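Long-range contacts in Nrps/pks (Streptomyces albus, PDB 4OPF), which is a ketosynthase domain of the AT-less oxazolomycin synthase that probably carries or passes on the growing acyl chain and may not itself extend it: residues D8-M14 with V229-L235; L102-G108 with F147-P152. All coordinates share one frame; numbering follows the deposited sequence.

Contact 1: D8-M14 with V229-L235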
# COMPACT_ATOMS: atom_id res chain seq x y z
N ASP A 8 -11.81 16.03 3.27
CA ASP A 8 -12.60 15.42 4.35
C ASP A 8 -13.23 14.08 3.91
O ASP A 8 -13.93 14.01 2.90
CB ASP A 8 -13.74 16.38 4.69
CG ASP A 8 -13.27 17.64 5.51
OD1 ASP A 8 -12.32 17.58 6.29
OD2 ASP A 8 -13.94 18.67 5.39
N ILE A 9 -13.07 13.05 4.70
CA ILE A 9 -13.57 11.74 4.32
C ILE A 9 -14.55 11.30 5.37
O ILE A 9 -14.18 11.25 6.53
CB ILE A 9 -12.39 10.78 4.20
CG1 ILE A 9 -11.55 11.11 2.97
CG2 ILE A 9 -12.82 9.32 4.15
CD1 ILE A 9 -10.13 10.52 3.10
N ALA A 10 -15.78 10.98 4.97
CA ALA A 10 -16.79 10.48 5.88
C ALA A 10 -16.65 8.98 6.15
O ALA A 10 -16.40 8.19 5.25
CB ALA A 10 -18.17 10.73 5.30
N VAL A 11 -16.83 8.60 7.41
CA VAL A 11 -17.04 7.22 7.78
C VAL A 11 -18.53 7.01 7.66
O VAL A 11 -19.27 7.54 8.47
CB VAL A 11 -16.62 7.00 9.22
CG1 VAL A 11 -16.88 5.55 9.62
CG2 VAL A 11 -15.15 7.34 9.35
N VAL A 12 -18.99 6.31 6.62
CA VAL A 12 -20.38 6.11 6.39
C VAL A 12 -20.90 4.78 6.89
O VAL A 12 -22.12 4.55 6.83
CB VAL A 12 -20.76 6.30 4.91
CG1 VAL A 12 -20.27 7.65 4.41
CG2 VAL A 12 -20.25 5.18 4.01
N GLY A 13 -20.03 3.90 7.37
CA GLY A 13 -20.50 2.69 7.95
C GLY A 13 -19.37 1.97 8.66
O GLY A 13 -18.20 2.16 8.31
N MSE A 14 -19.72 1.18 9.67
CA MSE A 14 -18.71 0.49 10.41
C MSE A 14 -19.26 -0.69 11.12
O MSE A 14 -20.41 -0.72 11.49
CB MSE A 14 -18.07 1.43 11.44
CG MSE A 14 -19.13 2.05 12.37
SE MSE A 14 -18.33 3.50 13.53
CE MSE A 14 -16.55 3.07 13.31
N VAL A 229 -14.15 -3.01 10.50
CA VAL A 229 -14.28 -2.57 9.11
C VAL A 229 -14.98 -1.24 9.04
O VAL A 229 -16.01 -1.04 9.70
CB VAL A 229 -15.08 -3.60 8.29
CG1 VAL A 229 -15.12 -3.19 6.85
CG2 VAL A 229 -14.47 -5.01 8.45
N LEU A 230 -14.40 -0.31 8.26
CA LEU A 230 -15.01 1.02 7.94
C LEU A 230 -15.33 1.10 6.47
O LEU A 230 -14.56 0.59 5.64
CB LEU A 230 -14.03 2.14 8.22
CG LEU A 230 -13.39 2.10 9.58
CD1 LEU A 230 -12.39 3.21 9.66
CD2 LEU A 230 -14.45 2.22 10.68
N LEU A 231 -16.46 1.71 6.14
CA LEU A 231 -16.72 2.12 4.78
C LEU A 231 -16.56 3.65 4.74
O LEU A 231 -17.19 4.36 5.52
CB LEU A 231 -18.11 1.66 4.30
CG LEU A 231 -18.51 2.09 2.87
CD1 LEU A 231 -17.71 1.42 1.78
CD2 LEU A 231 -19.97 1.80 2.57
N LEU A 232 -15.76 4.12 3.79
CA LEU A 232 -15.41 5.52 3.62
C LEU A 232 -15.79 6.08 2.28
O LEU A 232 -15.66 5.40 1.25
CB LEU A 232 -13.92 5.67 3.74
CG LEU A 232 -13.24 5.06 4.95
CD1 LEU A 232 -11.75 5.30 4.91
CD2 LEU A 232 -13.78 5.61 6.25
N LYS A 233 -16.20 7.33 2.26
CA LYS A 233 -16.48 8.08 1.03
C LYS A 233 -16.04 9.55 1.23
O LYS A 233 -16.04 10.04 2.36
CB LYS A 233 -17.98 8.14 0.78
CG LYS A 233 -18.61 6.86 0.32
CD LYS A 233 -20.14 6.94 0.19
CE LYS A 233 -20.56 7.82 -0.96
NZ LYS A 233 -21.91 7.36 -1.39
N PRO A 234 -15.81 10.28 0.17
CA PRO A 234 -15.55 11.71 0.32
C PRO A 234 -16.77 12.38 0.97
O PRO A 234 -17.93 12.02 0.66
CB PRO A 234 -15.40 12.19 -1.15
CG PRO A 234 -15.06 10.94 -1.94
CD PRO A 234 -15.86 9.87 -1.25
N LEU A 235 -16.54 13.27 1.92
CA LEU A 235 -17.65 13.90 2.67
C LEU A 235 -18.70 14.56 1.77
O LEU A 235 -19.90 14.38 1.99
CB LEU A 235 -17.14 14.92 3.65
CG LEU A 235 -18.18 15.67 4.50
CD1 LEU A 235 -19.02 14.70 5.32
CD2 LEU A 235 -17.51 16.68 5.45
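Ala-10 and Lys-233 exchange both of their backbone hydrogen bonds: Ala-10 N donates to Lys-233 O over 2.8 Å, and Lys-233 N returns to Ala-10 O over 3.1 Å. The strands run antiparallel at 144°. Beyond this pair the register slips by one residue. Leu-231 O accepts Val-12 N at 2.9 Å and, weakly, Gly-13 N at 3.4 Å, while Leu-231 N donates almost straight to Gly-13 O; two residues facing one make a classic beta bulge. At the far end, Leu-235 N gives a 169° bond to Asp-8 O, one further backbone bond after the last bridge pair, Ile-9 with Pro-234, which satisfies the first N-H of helix 235-241. On their other edges, Ile-9 bonds to Leu-249, Val-11 to His-246 and Ala-247, and Leu-230 to Val-184.

The charged ends look elsewhere for partners, Asp-8 OD1 to Lys-250 and Lys-233 NZ to Asp-243. Asp-8 CB nevertheless lies alongside the side chain of Leu-235.

Apolar groups pack on both faces, most of them on the Met-14 and Leu-230 face. Selenomethionine Met-14 has CG between its backbone N and carbonyl carbon (chi1 55°) and a chain bent at chi3, which brings CE to 3.5 Å from Leu-230 CD2, a tight pair. Val-11 CG2 meets Leu-232 CD2 on this same face, where helices 338-352 and 162-175 pack. Across the sheet, Val-12 CG2 rests 3.7 Å from Leu-231 CD2.

These strands are central in the mixed sheet of the thiolase-like fold, and the chemistry implies a seam fastened by main-chain bonds and hydrophobic layers.

Contact 2: L102-G108 with F147-P152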
# COMPACT_ATOMS: atom_id res chain seq x y z
N LEU A 102 -23.57 -2.27 -4.28
CA LEU A 102 -22.15 -1.95 -4.26
C LEU A 102 -21.39 -2.73 -5.32
O LEU A 102 -20.26 -2.41 -5.70
CB LEU A 102 -21.58 -2.18 -2.87
CG LEU A 102 -22.14 -1.27 -1.79
CD1 LEU A 102 -21.44 -1.51 -0.49
CD2 LEU A 102 -21.99 0.20 -2.10
N LYS A 103 -22.02 -3.75 -5.85
CA LYS A 103 -21.31 -4.61 -6.76
C LYS A 103 -20.97 -3.92 -8.09
O LYS A 103 -21.72 -3.10 -8.61
CB LYS A 103 -22.04 -5.93 -6.93
CG LYS A 103 -23.17 -5.97 -7.87
CD LYS A 103 -24.00 -7.27 -7.68
CE LYS A 103 -23.18 -8.56 -7.66
NZ LYS A 103 -22.36 -8.78 -8.89
N GLY A 104 -19.77 -4.15 -8.55
CA GLY A 104 -19.34 -3.52 -9.76
C GLY A 104 -18.81 -2.14 -9.56
O GLY A 104 -18.33 -1.57 -10.49
N ARG A 105 -18.81 -1.60 -8.34
CA ARG A 105 -18.40 -0.21 -8.19
C ARG A 105 -16.91 -0.05 -7.93
O ARG A 105 -16.23 -0.99 -7.54
CB ARG A 105 -19.23 0.44 -7.09
CG ARG A 105 -20.71 0.56 -7.53
CD ARG A 105 -21.56 1.25 -6.47
NE ARG A 105 -21.40 2.68 -6.66
CZ ARG A 105 -22.12 3.44 -7.48
NH1 ARG A 105 -21.79 4.71 -7.58
NH2 ARG A 105 -23.15 2.97 -8.14
N GLY A 106 -16.41 1.16 -8.16
CA GLY A 106 -14.99 1.50 -7.97
C GLY A 106 -14.62 1.71 -6.52
O GLY A 106 -14.32 2.81 -6.10
N ILE A 107 -14.69 0.65 -5.76
CA ILE A 107 -14.51 0.70 -4.33
C ILE A 107 -13.21 -0.05 -3.99
O ILE A 107 -13.08 -1.19 -4.35
CB ILE A 107 -15.74 0.06 -3.63
CG1 ILE A 107 -16.99 0.89 -4.01
CG2 ILE A 107 -15.52 -0.01 -2.13
CD1 ILE A 107 -18.22 0.50 -3.26
N GLY A 108 -12.28 0.62 -3.34
CA GLY A 108 -11.02 -0.00 -2.96
C GLY A 108 -11.17 -0.73 -1.64
O GLY A 108 -12.10 -0.47 -0.87
N PHE A 147 -17.67 -9.40 -3.05
CA PHE A 147 -18.57 -8.29 -3.19
C PHE A 147 -18.48 -7.61 -4.56
O PHE A 147 -19.21 -6.66 -4.81
CB PHE A 147 -18.28 -7.30 -2.07
CG PHE A 147 -18.62 -7.82 -0.70
CD1 PHE A 147 -19.95 -7.93 -0.31
CD2 PHE A 147 -17.64 -8.21 0.18
CE1 PHE A 147 -20.29 -8.40 0.96
CE2 PHE A 147 -17.98 -8.64 1.45
CZ PHE A 147 -19.30 -8.73 1.84
N ASP A 148 -17.60 -8.12 -5.43
CA ASP A 148 -17.36 -7.61 -6.82
C ASP A 148 -16.96 -6.09 -6.81
O ASP A 148 -17.55 -5.27 -7.50
CB ASP A 148 -18.58 -7.81 -7.66
CG ASP A 148 -18.32 -7.60 -9.15
OD1 ASP A 148 -17.15 -7.70 -9.69
OD2 ASP A 148 -19.34 -7.41 -9.83
N LEU A 149 -15.98 -5.76 -5.98
CA LEU A 149 -15.49 -4.41 -5.84
C LEU A 149 -14.31 -4.27 -6.79
O LEU A 149 -13.54 -5.19 -6.96
CB LEU A 149 -15.09 -4.22 -4.42
CG LEU A 149 -16.22 -4.55 -3.41
CD1 LEU A 149 -15.67 -4.27 -2.02
CD2 LEU A 149 -17.42 -3.67 -3.68
N ARG A 150 -14.22 -3.14 -7.48
CA ARG A 150 -13.31 -3.00 -8.64
C ARG A 150 -12.19 -2.01 -8.42
O ARG A 150 -11.40 -1.76 -9.36
CB ARG A 150 -14.11 -2.53 -9.87
CG ARG A 150 -15.30 -3.39 -10.21
CD ARG A 150 -14.98 -4.68 -10.82
NE ARG A 150 -16.21 -5.42 -11.15
CZ ARG A 150 -16.92 -5.29 -12.27
NH1 ARG A 150 -16.53 -4.44 -13.21
NH2 ARG A 150 -18.02 -5.97 -12.42
N GLY A 151 -12.11 -1.44 -7.23
CA GLY A 151 -11.00 -0.55 -6.88
C GLY A 151 -9.76 -1.36 -6.54
O GLY A 151 -9.82 -2.59 -6.50
N PRO A 152 -8.63 -0.70 -6.28
CA PRO A 152 -7.46 -1.44 -5.80
C PRO A 152 -7.74 -2.25 -4.55
O PRO A 152 -8.55 -1.83 -3.71
CB PRO A 152 -6.41 -0.34 -5.51
CG PRO A 152 -6.93 0.88 -6.17
CD PRO A 152 -8.42 0.77 -6.27
O HOH W 1 -11.47 -3.88 -4.63
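Gly-104 N donates to Asp-148 O over 2.7 Å, the first of three backbone hydrogen bonds that tie the two segments together. Arg-150 N follows with a bond to Arg-105 O at 2.9 Å, and Gly-151 N reaches Ile-107 O at 3.0 Å, though the 135° angle makes this last one weak. A water reinforces it, donating to both Ile-107 O and Gly-151 O. Two turns present these acceptors and donors: a type II turn over Leu-102 to Arg-105, with Gly-104 at positive phi, and an inverse gamma turn centred on Gly-106.

Asp-148 ends helix 138-147 in a Schellman motif, its own phi positive, and the chain then leads through Pro-152 into strand 153-156, the neighbour of strand 107-112 and outermost of the sheet's strands on that side within this chain of thiolase-like ketosynthase fold. The second subunit packs here: Asp-148 OD1 accepts a hydrogen bond from Arg-259 N of that subunit.

Charge pairing centres on the same carboxylate. Arg-150 grips it side-on, NE to OD1 at 2.9 Å and NH2 to OD2 at 3.2 Å, both oxygens close to the guanidinium plane; OD1 is met from above the carboxylate plane, OD2 on its syn side. The Arg-150 chain bends at chi2 (-74°), folding the guanidinium back to Asp-148 and laying one face over Gly-104 CA. Lys-103 NZ, its chain curled at chi3 and chi4, adds a long, weak salt bridge to Asp-148 OD2 at 3.4 Å.

Apolar contact comes chiefly through Leu-149, whose CD2 sits 4.1 Å from Ile-107 CB and comes near Leu-102 O, while Phe-147 turns its ring away to meet Phe-92 edge-to-face.

Overall arrangement
Contact 2 is nested within the chain loop that contact 1 closes: 102-108 and 147-152 both fall between 8-14 and 229-235. Their centres lie 15 Å apart and their nearest atoms about 5 Å, without touching. Both reach the large mixed sheet, contact 2 through strand 107-112 and the loop before strand 153-156; strand 181-188 separates strand 107-112 from strand 226-234. Contact 1 thus joins inner strands, whereas contact 2 lies toward an outermost strand of this chain. Helix 79-95 reaches side chains of both. The second subunit touches contact 2 but not contact 1, so the two together span from the interior of the ketosynthase domain to its dimer interface.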